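Local structure of conserved exported protein (Bacteroides fragilis, 3CLW) at residues Thr286-Val289 with Asp290-Arg294; Lys297-Ser300 with Ala301-His304; Leu466-Ile469 with Asp470-Leu473; Gln485-Ala488 with Arg489-Ala492. The protein is of unknown function but is probably a glycoside hydrolase that cleaves O-glycosidic bonds, its family belonging to the TIM-barrel clan. All coordinates share one frame; numbering follows the deposited sequence.

Contact 1 (Thr286-Val289 with Asp290-Arg294); sequences TLLV and DIRNR
R292 turns its guanidinium back along the helix to L288, where NH1 donates to the carbonyl O of L288 at 3.0 Å. The arginine chain is extended from CG to NE, and a chi4 of 90° then turns NH1 onto this oxygen. The N-H...O angle is 164°, and the donor lies in the carbonyl plane, on a lone pair of that oxygen, which is 8° out of the guanidinium plane. The other nitrogens face acids elsewhere: NE forms a salt bridge with D345 and NH2 one with D278, while NH1 also donates to the carbonyl of S281. Bonds at all three nitrogens fix the rotation of the group, and the flanking carboxylates probably stabilise its positive charge.

The rest of the polar contact is helical i to i+4 bonding within helix 285-300, which links barrel strands 270-276 and 307-310: D290 N to T286 O at 3.1 Å, I291 N to L287 O, and N293 N to V289 O at 3.0 Å. CD1 of L288 covers one guanidinium face of R292, offset toward its rim and 3.8 Å from NH1. L287 CD1 meets I291 CB at 4.3 Å. N293 sends ND2 to D420, and V289 rests on L348 and N344.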
# COMPACT_ATOMS: atom_id res chain seq x y z
N THR A 286 -13.89 -11.03 13.18
CA THR A 286 -13.64 -10.62 14.57
C THR A 286 -12.20 -10.08 14.71
O THR A 286 -11.97 -9.00 15.26
CB THR A 286 -13.95 -11.74 15.61
OG1 THR A 286 -13.12 -12.88 15.38
CG2 THR A 286 -15.38 -12.17 15.49
N LEU A 287 -11.24 -10.83 14.16
CA LEU A 287 -9.86 -10.38 14.16
C LEU A 287 -9.70 -9.08 13.36
O LEU A 287 -9.06 -8.14 13.82
CB LEU A 287 -8.95 -11.49 13.62
CG LEU A 287 -7.49 -11.18 13.30
CD1 LEU A 287 -6.72 -10.76 14.57
CD2 LEU A 287 -6.83 -12.38 12.62
N LEU A 288 -10.31 -9.04 12.17
CA LEU A 288 -10.25 -7.88 11.29
C LEU A 288 -10.56 -6.60 12.06
O LEU A 288 -9.77 -5.64 12.06
CB LEU A 288 -11.20 -8.05 10.09
CG LEU A 288 -11.61 -6.86 9.19
CD1 LEU A 288 -10.56 -6.53 8.12
CD2 LEU A 288 -12.96 -7.13 8.53
N VAL A 289 -11.71 -6.58 12.72
CA VAL A 289 -12.16 -5.34 13.36
C VAL A 289 -11.48 -5.01 14.70
O VAL A 289 -11.16 -3.85 14.96
CB VAL A 289 -13.72 -5.24 13.46
CG1 VAL A 289 -14.35 -5.34 12.07
CG2 VAL A 289 -14.31 -6.30 14.43
N ASP A 290 -11.25 -6.04 15.53
CA ASP A 290 -10.58 -5.88 16.84
C ASP A 290 -9.17 -5.31 16.73
O ASP A 290 -8.84 -4.31 17.38
CB ASP A 290 -10.50 -7.22 17.58
CG ASP A 290 -11.84 -7.70 18.13
OD1 ASP A 290 -11.89 -8.88 18.57
OD2 ASP A 290 -12.84 -6.92 18.13
N ILE A 291 -8.33 -5.95 15.91
CA ILE A 291 -6.94 -5.51 15.79
C ILE A 291 -6.83 -4.07 15.27
O ILE A 291 -6.02 -3.29 15.77
CB ILE A 291 -6.06 -6.48 14.98
CG1 ILE A 291 -4.56 -6.13 15.20
CG2 ILE A 291 -6.41 -6.44 13.50
CD1 ILE A 291 -3.63 -7.27 14.99
N ARG A 292 -7.69 -3.71 14.31
CA ARG A 292 -7.66 -2.37 13.74
C ARG A 292 -8.19 -1.29 14.69
O ARG A 292 -7.70 -0.15 14.71
CB ARG A 292 -8.40 -2.35 12.39
CG ARG A 292 -7.54 -2.81 11.22
CD ARG A 292 -8.33 -3.47 10.10
NE ARG A 292 -7.39 -4.10 9.18
CZ ARG A 292 -6.95 -5.36 9.27
NH1 ARG A 292 -7.43 -6.16 10.22
NH2 ARG A 292 -6.05 -5.82 8.41
N ASN A 293 -9.22 -1.64 15.47
CA ASN A 293 -9.67 -0.77 16.58
C ASN A 293 -8.57 -0.58 17.60
O ASN A 293 -8.37 0.52 18.09
CB ASN A 293 -10.91 -1.35 17.26
CG ASN A 293 -12.20 -0.92 16.57
OD1 ASN A 293 -12.29 0.18 16.02
ND2 ASN A 293 -13.22 -1.78 16.62
N ARG A 294 -7.84 -1.64 17.90
CA ARG A 294 -6.74 -1.54 18.85
C ARG A 294 -5.66 -0.55 18.39
O ARG A 294 -5.13 0.22 19.21
CB ARG A 294 -6.14 -2.91 19.12
CG ARG A 294 -5.43 -2.93 20.46
CD ARG A 294 -4.78 -4.24 20.71
NE ARG A 294 -3.84 -4.14 21.83
CZ ARG A 294 -3.05 -5.12 22.23
NH1 ARG A 294 -3.09 -6.30 21.62
NH2 ARG A 294 -2.24 -4.93 23.26

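Contact 2 (Lys297-Ser300 with Ala301-His304); sequences KELS and ANGH
K297 offers its carbonyl O to the backbone N of A301, but at 3.5 Å and an N-H...O angle of 142° this i to i+4 bond is weak. K297 NZ makes a weak salt bridge with the adjacent E298 OE1 at 3.4 Å. The other carboxylate oxygen of E298, OE2, is hydrogen-bonded to H253, and its backbone O receives the hydroxyl of Y257.

L299 supplies the firmer link: its O accepts from N302 N at 3.2 Å with an angle of 159°. This i to i+3 bond reaches the oxygen from above the carbonyl plane, 58° out of it. At S300, the side chain folds back along the helix, and OG bonds to the O of H296.

Farther along, N302 OD1 accepts from H304 N at 2.9 Å, forming an Asx turn across G303, whose positive phi helps bend the chain. N302 ND2 is bound by F256 O and T306 OG1, so both ends of this buried amide are engaged. The segment 301-304 thus carries the chain from helix 285-300 toward strand 307-310, with N302 tying it to the end of helix 251-256 and A301 and N302 resting on Y257.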
# COMPACT_ATOMS: atom_id res chain seq x y z
N LYS A 297 -6.93 2.97 19.02
CA LYS A 297 -7.00 3.19 20.47
C LYS A 297 -5.60 3.50 21.02
O LYS A 297 -5.39 4.56 21.60
CB LYS A 297 -7.63 1.99 21.19
CG LYS A 297 -7.97 2.23 22.70
CD LYS A 297 -7.55 1.03 23.60
CE LYS A 297 -7.97 -0.35 23.01
NZ LYS A 297 -7.33 -1.60 23.64
N GLU A 298 -4.63 2.60 20.79
CA GLU A 298 -3.27 2.78 21.32
C GLU A 298 -2.53 3.92 20.66
O GLU A 298 -1.86 4.68 21.32
CB GLU A 298 -2.40 1.53 21.16
CG GLU A 298 -3.00 0.23 21.66
CD GLU A 298 -3.31 0.23 23.11
OE1 GLU A 298 -4.08 -0.67 23.54
OE2 GLU A 298 -2.80 1.14 23.82
N LEU A 299 -2.63 4.01 19.33
CA LEU A 299 -1.89 5.06 18.61
C LEU A 299 -2.42 6.45 18.91
O LEU A 299 -1.63 7.37 19.05
CB LEU A 299 -1.83 4.80 17.09
CG LEU A 299 -0.78 5.53 16.26
CD1 LEU A 299 0.64 5.45 16.84
CD2 LEU A 299 -0.82 5.02 14.81
N SER A 300 -3.73 6.62 19.00
CA SER A 300 -4.24 7.98 19.20
C SER A 300 -4.01 8.53 20.63
O SER A 300 -4.03 9.74 20.86
CB SER A 300 -5.71 8.08 18.80
OG SER A 300 -6.51 7.33 19.71
N ALA A 301 -3.77 7.65 21.60
CA ALA A 301 -3.44 8.10 22.96
C ALA A 301 -1.95 8.47 23.14
O ALA A 301 -1.52 8.77 24.25
CB ALA A 301 -3.89 7.04 23.99
N ASN A 302 -1.16 8.50 22.06
CA ASN A 302 0.25 8.89 22.16
C ASN A 302 0.47 10.40 22.30
O ASN A 302 1.60 10.86 22.56
CB ASN A 302 1.08 8.27 21.02
CG ASN A 302 1.12 9.12 19.75
OD1 ASN A 302 0.26 9.94 19.50
ND2 ASN A 302 2.16 8.93 18.96
N GLY A 303 -0.60 11.17 22.12
CA GLY A 303 -0.56 12.62 22.34
C GLY A 303 0.22 13.37 21.28
O GLY A 303 0.65 14.51 21.49
N HIS A 304 0.39 12.73 20.12
CA HIS A 304 1.27 13.25 19.08
C HIS A 304 0.66 13.39 17.68
O HIS A 304 1.34 13.87 16.74
CB HIS A 304 2.53 12.41 19.02
CG HIS A 304 3.74 13.13 19.49
ND1 HIS A 304 4.11 13.16 20.82
CD2 HIS A 304 4.67 13.83 18.81
CE1 HIS A 304 5.23 13.86 20.94
NE2 HIS A 304 5.59 14.28 19.73

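Contact 3 (Leu466-Ile469 with Asp470-Leu473); sequences LTTI and DKNL
In T468, a chi1 of 65° swings OG1 back over its own backbone, a rotation that aims the hydroxyl at the amides of D470 and K471. D470 N donates to T468 OG1 at 3.0 Å with an N-H...O angle of 141°; K471 N approaches the same oxygen at 3.1 Å, but that bond is weak. In T467, OG1 lies anti to the carbonyl carbon (chi1 -57°), which turns it to L473 N for a weak bond of 3.1 Å, while N398 ND2 also bonds this oxygen.

Backbone bonds close the turn beside the T468 hydroxyl. T468 N donates to K471 O at 3.0 Å, and the reverse bond, K471 N to T468 O, is long and weak at 3.4 Å. The pair brackets I469 and D470 at the tip of the hairpin connection between strands 461-467 and 474-480. K471 O is also approached by T467 CA at 3.2 Å in a CA-H...O contact.

CB of K471 lies 3.5 Å from T468 OG1; farther out, its CD comes within 4.2 Å of L466 CD2, an apolar touch. K391 NZ of helix 391-400 binds T468 O and N472 OD1, L473 packs on A397 and N398 of that same helix, and I469 reaches P328, E329 and I332 at helix 328-347.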
# COMPACT_ATOMS: atom_id res chain seq x y z
N LEU A 466 -20.20 1.96 -9.88
CA LEU A 466 -20.57 0.65 -9.35
C LEU A 466 -19.68 -0.49 -9.86
O LEU A 466 -19.47 -0.61 -11.08
CB LEU A 466 -22.02 0.36 -9.74
CG LEU A 466 -22.85 -0.71 -9.04
CD1 LEU A 466 -22.93 -0.41 -7.56
CD2 LEU A 466 -24.25 -0.73 -9.62
N THR A 467 -19.18 -1.29 -8.91
CA THR A 467 -18.40 -2.51 -9.16
C THR A 467 -19.16 -3.75 -8.65
O THR A 467 -19.51 -3.85 -7.48
CB THR A 467 -17.00 -2.45 -8.51
OG1 THR A 467 -16.30 -1.30 -8.98
CG2 THR A 467 -16.17 -3.70 -8.86
N THR A 468 -19.42 -4.68 -9.55
CA THR A 468 -20.09 -5.91 -9.20
C THR A 468 -19.40 -7.06 -9.93
O THR A 468 -18.35 -6.88 -10.58
CB THR A 468 -21.57 -5.90 -9.66
OG1 THR A 468 -21.62 -5.85 -11.09
CG2 THR A 468 -22.31 -4.72 -9.09
N ILE A 469 -20.00 -8.25 -9.84
CA ILE A 469 -19.58 -9.39 -10.65
C ILE A 469 -19.57 -9.06 -12.15
O ILE A 469 -18.73 -9.56 -12.87
CB ILE A 469 -20.42 -10.70 -10.33
CG1 ILE A 469 -19.79 -11.92 -11.00
CG2 ILE A 469 -21.86 -10.56 -10.77
CD1 ILE A 469 -20.47 -13.25 -10.67
N ASP A 470 -20.46 -8.18 -12.59
CA ASP A 470 -20.59 -7.78 -14.00
C ASP A 470 -19.94 -6.43 -14.39
O ASP A 470 -19.76 -6.15 -15.57
CB ASP A 470 -22.08 -7.62 -14.32
CG ASP A 470 -22.84 -8.92 -14.30
OD1 ASP A 470 -22.29 -9.96 -14.77
OD2 ASP A 470 -23.98 -8.90 -13.79
N LYS A 471 -19.64 -5.59 -13.40
CA LYS A 471 -19.30 -4.19 -13.65
C LYS A 471 -17.93 -3.79 -13.07
O LYS A 471 -17.63 -4.07 -11.90
CB LYS A 471 -20.40 -3.29 -13.07
CG LYS A 471 -21.75 -3.35 -13.83
CD LYS A 471 -22.98 -2.93 -13.00
CE LYS A 471 -24.27 -2.83 -13.87
NZ LYS A 471 -24.54 -4.06 -14.76
N ASN A 472 -17.09 -3.17 -13.90
CA ASN A 472 -15.83 -2.59 -13.45
C ASN A 472 -16.01 -1.09 -13.23
O ASN A 472 -15.83 -0.31 -14.15
CB ASN A 472 -14.71 -2.81 -14.46
CG ASN A 472 -14.41 -4.32 -14.72
OD1 ASN A 472 -14.68 -5.20 -13.89
ND2 ASN A 472 -13.84 -4.59 -15.89
N LEU A 473 -16.38 -0.69 -12.02
CA LEU A 473 -16.56 0.74 -11.70
C LEU A 473 -17.27 1.50 -12.83
O LEU A 473 -16.73 2.41 -13.45
CB LEU A 473 -15.24 1.40 -11.29
CG LEU A 473 -15.35 2.70 -10.47
CD1 LEU A 473 -16.15 2.51 -9.18
CD2 LEU A 473 -13.97 3.22 -10.15

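Contact 4 (Gln485-Ala488 with Arg489-Ala492); sequences QLPA and RSVA
From P487 to R489 the backbone passes from two extended residues into a left-handed conformation at R489 (phi 57°, psi 50°), and the chain returns to strand geometry at S490. R489 and S490 both face N444 of the neighbouring strand, which fits a G1 beta bulge.

Across the bend, S490 OG donates to P487 O at 2.7 Å. A chi1 of 73° points the hydroxyl back over the turn, and the donor is tilted from the carbonyl plane of P487. The same OG lies 3.4 Å from P487 CD, so the proline ring flanks the bond. Farther along, the CD2 methyl of L486 touches the CB methyl of A492 at 3.8 Å, an apolar contact beside L466 and A442.

R489 leads its guanidinium away from the bend: NH2, through N333 OD1, ties the bend to helix 328-347, while NH1 and a cation-pi contact hold it to Y445, NH1 by a bond to the backbone O.

The chemistry is divided accordingly. One buried hydroxyl satisfies a carbonyl that lies beyond the end of strand 484-486, one methyl-methyl contact joins the two strand ends, and the arginine's polar end serves partners outside the bend.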
# COMPACT_ATOMS: atom_id res chain seq x y z
N GLN A 485 -29.97 2.40 -4.79
CA GLN A 485 -30.06 0.95 -4.85
C GLN A 485 -28.67 0.31 -4.81
O GLN A 485 -27.86 0.50 -5.73
CB GLN A 485 -30.82 0.50 -6.10
N LEU A 486 -28.39 -0.44 -3.75
CA LEU A 486 -27.11 -1.13 -3.61
C LEU A 486 -27.27 -2.61 -3.93
O LEU A 486 -27.84 -3.36 -3.15
CB LEU A 486 -26.53 -0.95 -2.20
CG LEU A 486 -26.28 0.47 -1.72
CD1 LEU A 486 -25.61 0.46 -0.33
CD2 LEU A 486 -25.43 1.26 -2.73
N PRO A 487 -26.72 -3.05 -5.08
CA PRO A 487 -26.85 -4.47 -5.46
C PRO A 487 -26.15 -5.34 -4.43
O PRO A 487 -25.21 -4.88 -3.78
CB PRO A 487 -26.10 -4.55 -6.80
CG PRO A 487 -26.06 -3.13 -7.30
CD PRO A 487 -25.92 -2.30 -6.07
N ALA A 488 -26.62 -6.57 -4.25
CA ALA A 488 -25.92 -7.53 -3.41
C ALA A 488 -24.52 -7.69 -3.97
O ALA A 488 -24.33 -7.61 -5.19
CB ALA A 488 -26.62 -8.85 -3.45
N ARG A 489 -23.54 -7.88 -3.08
CA ARG A 489 -22.16 -8.17 -3.47
C ARG A 489 -21.50 -7.10 -4.40
O ARG A 489 -20.88 -7.42 -5.44
CB ARG A 489 -22.08 -9.60 -4.02
CG ARG A 489 -22.66 -10.65 -3.06
CD ARG A 489 -21.84 -10.72 -1.76
NE ARG A 489 -20.58 -11.41 -2.00
CZ ARG A 489 -19.56 -11.46 -1.15
NH1 ARG A 489 -19.64 -10.86 0.03
NH2 ARG A 489 -18.45 -12.11 -1.49
N SER A 490 -21.61 -5.84 -3.97
CA SER A 490 -21.18 -4.70 -4.77
C SER A 490 -20.44 -3.67 -3.95
O SER A 490 -20.60 -3.61 -2.73
CB SER A 490 -22.40 -4.02 -5.36
OG SER A 490 -23.13 -3.30 -4.37
N VAL A 491 -19.65 -2.84 -4.63
CA VAL A 491 -19.13 -1.60 -4.06
C VAL A 491 -19.64 -0.42 -4.87
O VAL A 491 -19.52 -0.41 -6.09
CB VAL A 491 -17.59 -1.58 -4.01
CG1 VAL A 491 -17.13 -0.44 -3.13
CG2 VAL A 491 -17.07 -2.89 -3.50
N ALA A 492 -20.23 0.57 -4.21
CA ALA A 492 -20.71 1.79 -4.89
C ALA A 492 -19.97 2.99 -4.36
O ALA A 492 -19.78 3.11 -3.16
CB ALA A 492 -22.20 1.99 -4.69

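How the contacts relate
Contacts 1 and 2 follow one another on helix 285-300, their centres 16 Å apart; contacts 3 and 4 lie 9 Å apart and meet where T467 N probably bonds V491 O at 3.0 Å, joining strands 461-467 and 490-495. All four are partly buried, with contact 2 having the largest share of exposed residues and contact 4 none among those that touch. Contact 1 adds a buried, multiply bonded arginine to regular helical bonding, whereas contact 2 has a weak K297-A301 bond, an i to i+3 bond and an Asx turn. Contacts 3 and 4 instead use threonine and serine hydroxyls at bends between strands, and both reach helix 328-347, against which contact 1 also packs.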